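Local coordinates for protein N-acetylgalactosaminyltransferase 7 (Homo sapiens, PDB 6IWR) that is a human glycosyltransferase that joins a GT-A fold of family 2 to a ricin-type beta-trefoil lectin domain, at residues A[469-475]-A[510-516]; A[524-528]-A[545-549]. All coordinates share one frame; numbering follows the deposited sequence.

Overall arrangement
The chain first builds the GT-A part, with its mixed sheet, and then enters the lectin part. Contact 1 pairs strand 471-474 with strand 511-514 and closes a loop of 34 residues that holds no helix. The chain then runs through strand 519-521 to strand 524-529, where contact 2 opens. Contact 2 closes a shorter loop, of 16 residues, when 545-549 returns against 524-528. The two loops follow in series and neither encloses the other. Their centres lie about 11 Å apart, and F511 packs on L526 between them. Both reach the same five-stranded antiparallel sheet. Contact 1 forms one edge of it, and contact 2 ties it to hairpin 548-551/556-559.

Contact 1 of 2, residues A[469-475]-A[510-516]; sequences PKNVDWG and LFRINEA
V472 and I513 lie side by side, with V472 CB 3.5 Å from I513 CG2. Two residues, V472 and D473, sit opposite the single residue I513, a classic beta bulge. V472 N donates to I513 O (2.7 Å), and I513 N donates to D473 O (2.9 Å). The tight, buried part holds I513, R512, W474, F511 and G475. G475 N bonds F511 O at 2.8 Å, and F511 N bonds G475 O in return. W474 and R512 share one face, CB to CB 3.8 Å. W474 chi1 of 63° carries the indole edge to L510 CD1. N471 OD1 lies at the edge of the R512 guanidinium, the two planes 70° apart. N471 ND2 bonds A422 O, and R512 NH1 bonds Y522 O. The solvent side is looser, with V472, K470 and E515. E515 N still bonds K470 O (3.0 Å), and P469 CG meets A516 CB at 3.8 Å. K470 NZ stays 4.6 Å from E515 OE1, so any attraction between the opposite charges is probably weak. The D473 carboxylate leads away from 510-516; OD1 accepts from W474 N and OD2 forms a salt bridge with K552. Main-chain bonds therefore set the pairing, while N471, R512 and D473 bind neighbours.

Contact 2 of 2, residues A[524-528]-A[545-549]; sequences QCLTK and FKEWQ
In the ricin-type beta-trefoil lectin domain, C525, L526 and T527 probably correspond to the Cys-Leu-Asp motif of this family, and W548 to the tryptophan of its QxW motif. Here T527 stands at the Asp position and K546 at the Gln position. The two motifs meet in this contact. W548 NE1 donates to L526 O at 2.9 Å, with a nearly straight N-H...O angle of 164°. The oxygen lies in the plane of the indole, at its edge. The donor, by contrast, comes from above the L526 carbonyl plane. L526 CB lies off the ring plane, 4.0 Å from W548 NE1.

T527 uses both branches. Its OG1, anti to the backbone N (chi1 168°), donates to E547 OE1 at 3.0 Å. The hydroxyl comes from above the carboxylate plane. Its methyl CG2 sits over one face of F545 in a CH-pi contact, 4.0 Å from the ring centroid and 18° off the normal. T527 CB comes closer to the ring rim, 3.5 Å from F545 CD1. C525 CB approaches the ring obliquely, 4.1 Å from F545 CD2. C525 itself is held by its disulfide to C540.

H559 serves both partners: its ring meets the indole of W548, and its NE2 is hydrogen-bonded to E547 OE2. The E547 carboxylate therefore bridges the T527 hydroxyl to hairpin 548-551/556-559, which probably limits its rotation. The chain makes an inverse gamma turn at K546, with F545 and E547 on its two sides both touching T527. The K528 side chain bends away at the exposed end. A tryptophan bonded to a main-chain carbonyl, next to a disulfide-held strand, is consistent with the beta-trefoil fold of this lectin family, in which such a tryptophan probably belongs to the QxW motif.

Contact 1 of 2, residues A[469-475]-A[510-516]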
loop_
_atom_site.group_PDB
_atom_site.type_symbol
_atom_site.label_atom_id
_atom_site.label_comp_id
_atom_site.label_asym_id
_atom_site.label_seq_id
_atom_site.Cartn_x
_atom_site.Cartn_y
_atom_site.Cartn_z
ATOM N N PRO A 469 -16.783 -8.771 22.247
ATOM C CA PRO A 469 -18.223 -8.743 22.527
ATOM C C PRO A 469 -19.030 -9.331 21.378
ATOM O O PRO A 469 -18.626 -9.279 20.215
ATOM C CB PRO A 469 -18.522 -7.249 22.707
ATOM C CG PRO A 469 -17.220 -6.621 23.043
ATOM C CD PRO A 469 -16.179 -7.431 22.331
ATOM N N LYS A 470 -20.188 -9.894 21.720
ATOM C CA LYS A 470 -21.134 -10.371 20.722
ATOM C C LYS A 470 -21.496 -9.238 19.779
ATOM O O LYS A 470 -21.319 -8.068 20.130
ATOM C CB LYS A 470 -22.391 -10.912 21.392
ATOM C CG LYS A 470 -22.183 -12.209 22.134
ATOM C CD LYS A 470 -23.237 -12.419 23.222
ATOM C CE LYS A 470 -22.628 -12.156 24.596
ATOM N NZ LYS A 470 -23.371 -12.826 25.704
ATOM N N ASN A 471 -21.987 -9.552 18.585
ATOM C CA ASN A 471 -22.433 -8.509 17.666
ATOM C C ASN A 471 -23.896 -8.172 17.919
ATOM O O ASN A 471 -24.695 -9.053 18.233
ATOM C CB ASN A 471 -22.263 -8.947 16.212
ATOM C CG ASN A 471 -20.823 -8.966 15.782
ATOM O OD1 ASN A 471 -20.031 -8.102 16.180
ATOM N ND2 ASN A 471 -20.458 -9.959 14.970
ATOM N N VAL A 472 -24.242 -6.895 17.789
ATOM C CA VAL A 472 -25.654 -6.537 17.669
ATOM C C VAL A 472 -26.151 -6.826 16.260
ATOM O O VAL A 472 -27.191 -7.467 16.071
ATOM C CB VAL A 472 -25.899 -5.061 18.044
ATOM C CG1 VAL A 472 -27.372 -4.729 17.837
ATOM C CG2 VAL A 472 -25.503 -4.793 19.476
ATOM N N ASP A 473 -25.406 -6.375 15.256
ATOM C CA ASP A 473 -25.769 -6.541 13.860
ATOM C C ASP A 473 -24.487 -6.442 13.035
ATOM O O ASP A 473 -23.449 -5.976 13.519
ATOM C CB ASP A 473 -26.808 -5.488 13.460
ATOM C CG ASP A 473 -27.707 -5.936 12.327
ATOM O OD1 ASP A 473 -27.279 -6.764 11.509
ATOM O OD2 ASP A 473 -28.848 -5.426 12.241
ATOM N N TRP A 474 -24.553 -6.914 11.791
ATOM C CA TRP A 474 -23.400 -6.841 10.904
ATOM C C TRP A 474 -23.901 -6.779 9.469
ATOM O O TRP A 474 -25.026 -7.182 9.166
ATOM C CB TRP A 474 -22.450 -8.036 11.098
ATOM C CG TRP A 474 -23.085 -9.354 10.759
ATOM C CD1 TRP A 474 -23.857 -10.135 11.572
ATOM C CD2 TRP A 474 -23.025 -10.024 9.505
ATOM N NE1 TRP A 474 -24.276 -11.258 10.907
ATOM C CE2 TRP A 474 -23.781 -11.214 9.629
ATOM C CE3 TRP A 474 -22.405 -9.739 8.283
ATOM C CZ2 TRP A 474 -23.931 -12.120 8.573
ATOM C CZ3 TRP A 474 -22.552 -10.646 7.232
ATOM C CH2 TRP A 474 -23.303 -11.824 7.390
ATOM N N GLY A 475 -23.052 -6.271 8.586
ATOM C CA GLY A 475 -23.356 -6.275 7.170
ATOM C C GLY A 475 -22.896 -5.013 6.463
ATOM O O GLY A 475 -22.040 -4.275 6.975
ATOM N N LEU A 510 -18.346 -3.787 4.464
ATOM C CA LEU A 510 -18.893 -4.636 5.521
ATOM C C LEU A 510 -18.501 -4.079 6.880
ATOM O O LEU A 510 -17.342 -3.708 7.090
ATOM C CB LEU A 510 -18.364 -6.055 5.382
ATOM C CG LEU A 510 -19.043 -7.092 6.253
ATOM C CD1 LEU A 510 -20.140 -7.737 5.416
ATOM C CD2 LEU A 510 -18.039 -8.124 6.793
ATOM N N PHE A 511 -19.458 -4.024 7.800
ATOM C CA PHE A 511 -19.194 -3.539 9.152
ATOM C C PHE A 511 -19.934 -4.409 10.157
ATOM O O PHE A 511 -20.826 -5.187 9.807
ATOM C CB PHE A 511 -19.592 -2.072 9.304
ATOM C CG PHE A 511 -18.830 -1.152 8.390
ATOM C CD1 PHE A 511 -19.273 -0.919 7.086
ATOM C CD2 PHE A 511 -17.654 -0.538 8.821
ATOM C CE1 PHE A 511 -18.563 -0.090 6.242
ATOM C CE2 PHE A 511 -16.941 0.289 7.980
ATOM C CZ PHE A 511 -17.399 0.527 6.700
ATOM N N ARG A 512 -19.532 -4.306 11.413
ATOM C CA ARG A 512 -20.288 -4.929 12.488
ATOM C C ARG A 512 -20.345 -3.953 13.649
ATOM O O ARG A 512 -19.415 -3.172 13.872
ATOM C CB ARG A 512 -19.692 -6.286 12.948
ATOM C CG ARG A 512 -18.218 -6.234 13.252
ATOM C CD ARG A 512 -17.576 -7.597 13.240
ATOM N NE ARG A 512 -16.837 -7.780 14.473
ATOM C CZ ARG A 512 -15.571 -7.411 14.651
ATOM N NH1 ARG A 512 -14.872 -6.845 13.652
ATOM N NH2 ARG A 512 -15.000 -7.620 15.837
ATOM N N ILE A 513 -21.458 -3.978 14.370
ATOM C CA ILE A 513 -21.620 -3.184 15.578
ATOM C C ILE A 513 -21.681 -4.118 16.776
ATOM O O ILE A 513 -22.432 -5.101 16.780
ATOM C CB ILE A 513 -22.862 -2.278 15.519
ATOM C CG1 ILE A 513 -22.738 -1.183 16.575
ATOM C CG2 ILE A 513 -24.092 -3.056 15.821
ATOM C CD1 ILE A 513 -23.907 -0.297 16.612
ATOM N N ASN A 514 -20.905 -3.771 17.795
ATOM C CA ASN A 514 -20.717 -4.464 19.057
ATOM C C ASN A 514 -21.890 -4.281 20.000
ATOM O O ASN A 514 -22.584 -3.266 19.975
ATOM C CB ASN A 514 -19.514 -3.873 19.790
ATOM C CG ASN A 514 -18.375 -4.758 19.764
ATOM O OD1 ASN A 514 -18.517 -5.928 19.399
ATOM N ND2 ASN A 514 -17.215 -4.251 20.168
ATOM N N GLU A 515 -22.024 -5.232 20.924
ATOM C CA GLU A 515 -22.728 -4.932 22.164
ATOM C C GLU A 515 -21.977 -3.912 23.010
ATOM O O GLU A 515 -22.557 -3.357 23.950
ATOM C CB GLU A 515 -22.956 -6.186 22.994
ATOM C CG GLU A 515 -24.061 -7.090 22.486
ATOM C CD GLU A 515 -24.333 -8.238 23.444
ATOM O OE1 GLU A 515 -23.538 -8.411 24.399
ATOM O OE2 GLU A 515 -25.343 -8.949 23.251
ATOM N N ALA A 516 -20.698 -3.663 22.718
ATOM C CA ALA A 516 -19.942 -2.626 23.407
ATOM C C ALA A 516 -20.056 -1.278 22.714
ATOM O O ALA A 516 -19.357 -0.329 23.090
ATOM C CB ALA A 516 -18.475 -3.024 23.535
#

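Contact 2 of 2, residues A[524-528]-A[545-549]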
loop_
_atom_site.group_PDB
_atom_site.type_symbol
_atom_site.label_atom_id
_atom_site.label_comp_id
_atom_site.label_asym_id
_atom_site.label_seq_id
_atom_site.Cartn_x
_atom_site.Cartn_y
_atom_site.Cartn_z
ATOM N N GLN A 524 -10.363 -2.620 12.996
ATOM C CA GLN A 524 -10.555 -1.193 13.190
ATOM C C GLN A 524 -11.928 -0.820 13.711
ATOM O O GLN A 524 -12.860 -1.592 13.628
ATOM C CB GLN A 524 -10.270 -0.432 11.901
ATOM C CG GLN A 524 -8.994 -0.839 11.189
ATOM C CD GLN A 524 -7.848 0.099 11.449
ATOM O OE1 GLN A 524 -7.772 1.179 10.888
ATOM N NE2 GLN A 524 -6.951 -0.314 12.300
ATOM N N CYS A 525 -12.026 0.383 14.261
ATOM C CA CYS A 525 -13.291 0.983 14.673
ATOM C C CYS A 525 -13.497 2.350 14.031
ATOM O O CYS A 525 -12.546 3.052 13.685
ATOM C CB CYS A 525 -13.367 1.136 16.188
ATOM S SG CYS A 525 -13.468 -0.369 16.954
ATOM N N LEU A 526 -14.765 2.709 13.838
ATOM C CA LEU A 526 -15.119 4.049 13.406
ATOM C C LEU A 526 -15.278 4.920 14.642
ATOM O O LEU A 526 -15.777 4.462 15.677
ATOM C CB LEU A 526 -16.413 4.099 12.582
ATOM C CG LEU A 526 -16.786 3.100 11.484
ATOM C CD1 LEU A 526 -17.094 3.793 10.180
ATOM C CD2 LEU A 526 -15.702 2.079 11.260
ATOM N N THR A 527 -14.831 6.168 14.531
ATOM C CA THR A 527 -14.993 7.158 15.584
ATOM C C THR A 527 -15.120 8.522 14.927
ATOM O O THR A 527 -15.161 8.635 13.700
ATOM C CB THR A 527 -13.837 7.124 16.589
ATOM O OG1 THR A 527 -13.920 8.282 17.423
ATOM C CG2 THR A 527 -12.503 7.127 15.867
ATOM N N LYS A 528 -15.180 9.559 15.748
ATOM C CA LYS A 528 -15.390 10.920 15.277
ATOM C C LYS A 528 -14.038 11.598 15.115
ATOM O O LYS A 528 -13.257 11.669 16.068
ATOM C CB LYS A 528 -16.279 11.695 16.250
ATOM C CG LYS A 528 -16.578 13.109 15.812
ATOM C CD LYS A 528 -15.608 14.084 16.447
ATOM C CE LYS A 528 -16.053 14.436 17.853
ATOM N NZ LYS A 528 -16.144 15.914 18.003
ATOM N N PHE A 545 -13.510 3.907 21.783
ATOM C CA PHE A 545 -14.498 4.260 20.772
ATOM C C PHE A 545 -15.802 3.472 20.942
ATOM O O PHE A 545 -16.461 3.128 19.958
ATOM C CB PHE A 545 -13.918 4.051 19.379
ATOM C CG PHE A 545 -12.537 4.586 19.222
ATOM C CD1 PHE A 545 -12.264 5.901 19.515
ATOM C CD2 PHE A 545 -11.498 3.770 18.786
ATOM C CE1 PHE A 545 -10.988 6.398 19.368
ATOM C CE2 PHE A 545 -10.213 4.263 18.643
ATOM C CZ PHE A 545 -9.964 5.574 18.929
ATOM N N LYS A 546 -16.168 3.164 22.195
ATOM C CA LYS A 546 -17.481 2.592 22.494
ATOM C C LYS A 546 -18.557 3.648 22.279
ATOM O O LYS A 546 -19.189 4.088 23.240
ATOM C CB LYS A 546 -17.541 2.070 23.933
ATOM C CG LYS A 546 -16.524 0.984 24.267
ATOM C CD LYS A 546 -16.022 1.115 25.712
ATOM C CE LYS A 546 -16.530 0.013 26.621
ATOM N NZ LYS A 546 -18.008 -0.149 26.536
ATOM N N GLU A 547 -18.791 4.069 21.037
ATOM C CA GLU A 547 -19.472 5.347 20.890
ATOM C C GLU A 547 -20.599 5.363 19.849
ATOM O O GLU A 547 -20.988 6.446 19.395
ATOM C CB GLU A 547 -18.425 6.419 20.574
ATOM C CG GLU A 547 -17.674 6.171 19.282
ATOM C CD GLU A 547 -16.687 7.279 18.960
ATOM O OE1 GLU A 547 -15.650 7.392 19.660
ATOM O OE2 GLU A 547 -16.964 8.055 18.019
ATOM N N TRP A 548 -21.170 4.217 19.488
ATOM C CA TRP A 548 -22.250 4.157 18.509
ATOM C C TRP A 548 -23.392 3.316 19.056
ATOM O O TRP A 548 -23.175 2.322 19.752
ATOM C CB TRP A 548 -21.780 3.555 17.152
ATOM C CG TRP A 548 -20.674 4.306 16.495
ATOM C CD1 TRP A 548 -19.339 4.022 16.563
ATOM C CD2 TRP A 548 -20.794 5.493 15.690
ATOM N NE1 TRP A 548 -18.615 4.948 15.840
ATOM C CE2 TRP A 548 -19.476 5.864 15.292
ATOM C CE3 TRP A 548 -21.879 6.270 15.256
ATOM C CZ2 TRP A 548 -19.213 6.987 14.493
ATOM C CZ3 TRP A 548 -21.624 7.388 14.452
ATOM C CH2 TRP A 548 -20.291 7.734 14.081
ATOM N N GLN A 549 -24.612 3.726 18.763
ATOM C CA GLN A 549 -25.742 2.841 18.973
ATOM C C GLN A 549 -26.595 2.834 17.719
ATOM O O GLN A 549 -26.811 3.874 17.098
ATOM C CB GLN A 549 -26.549 3.245 20.201
ATOM C CG GLN A 549 -27.560 4.327 20.007
ATOM C CD GLN A 549 -28.499 4.394 21.192
ATOM O OE1 GLN A 549 -28.713 3.396 21.876
ATOM N NE2 GLN A 549 -29.059 5.573 21.446
#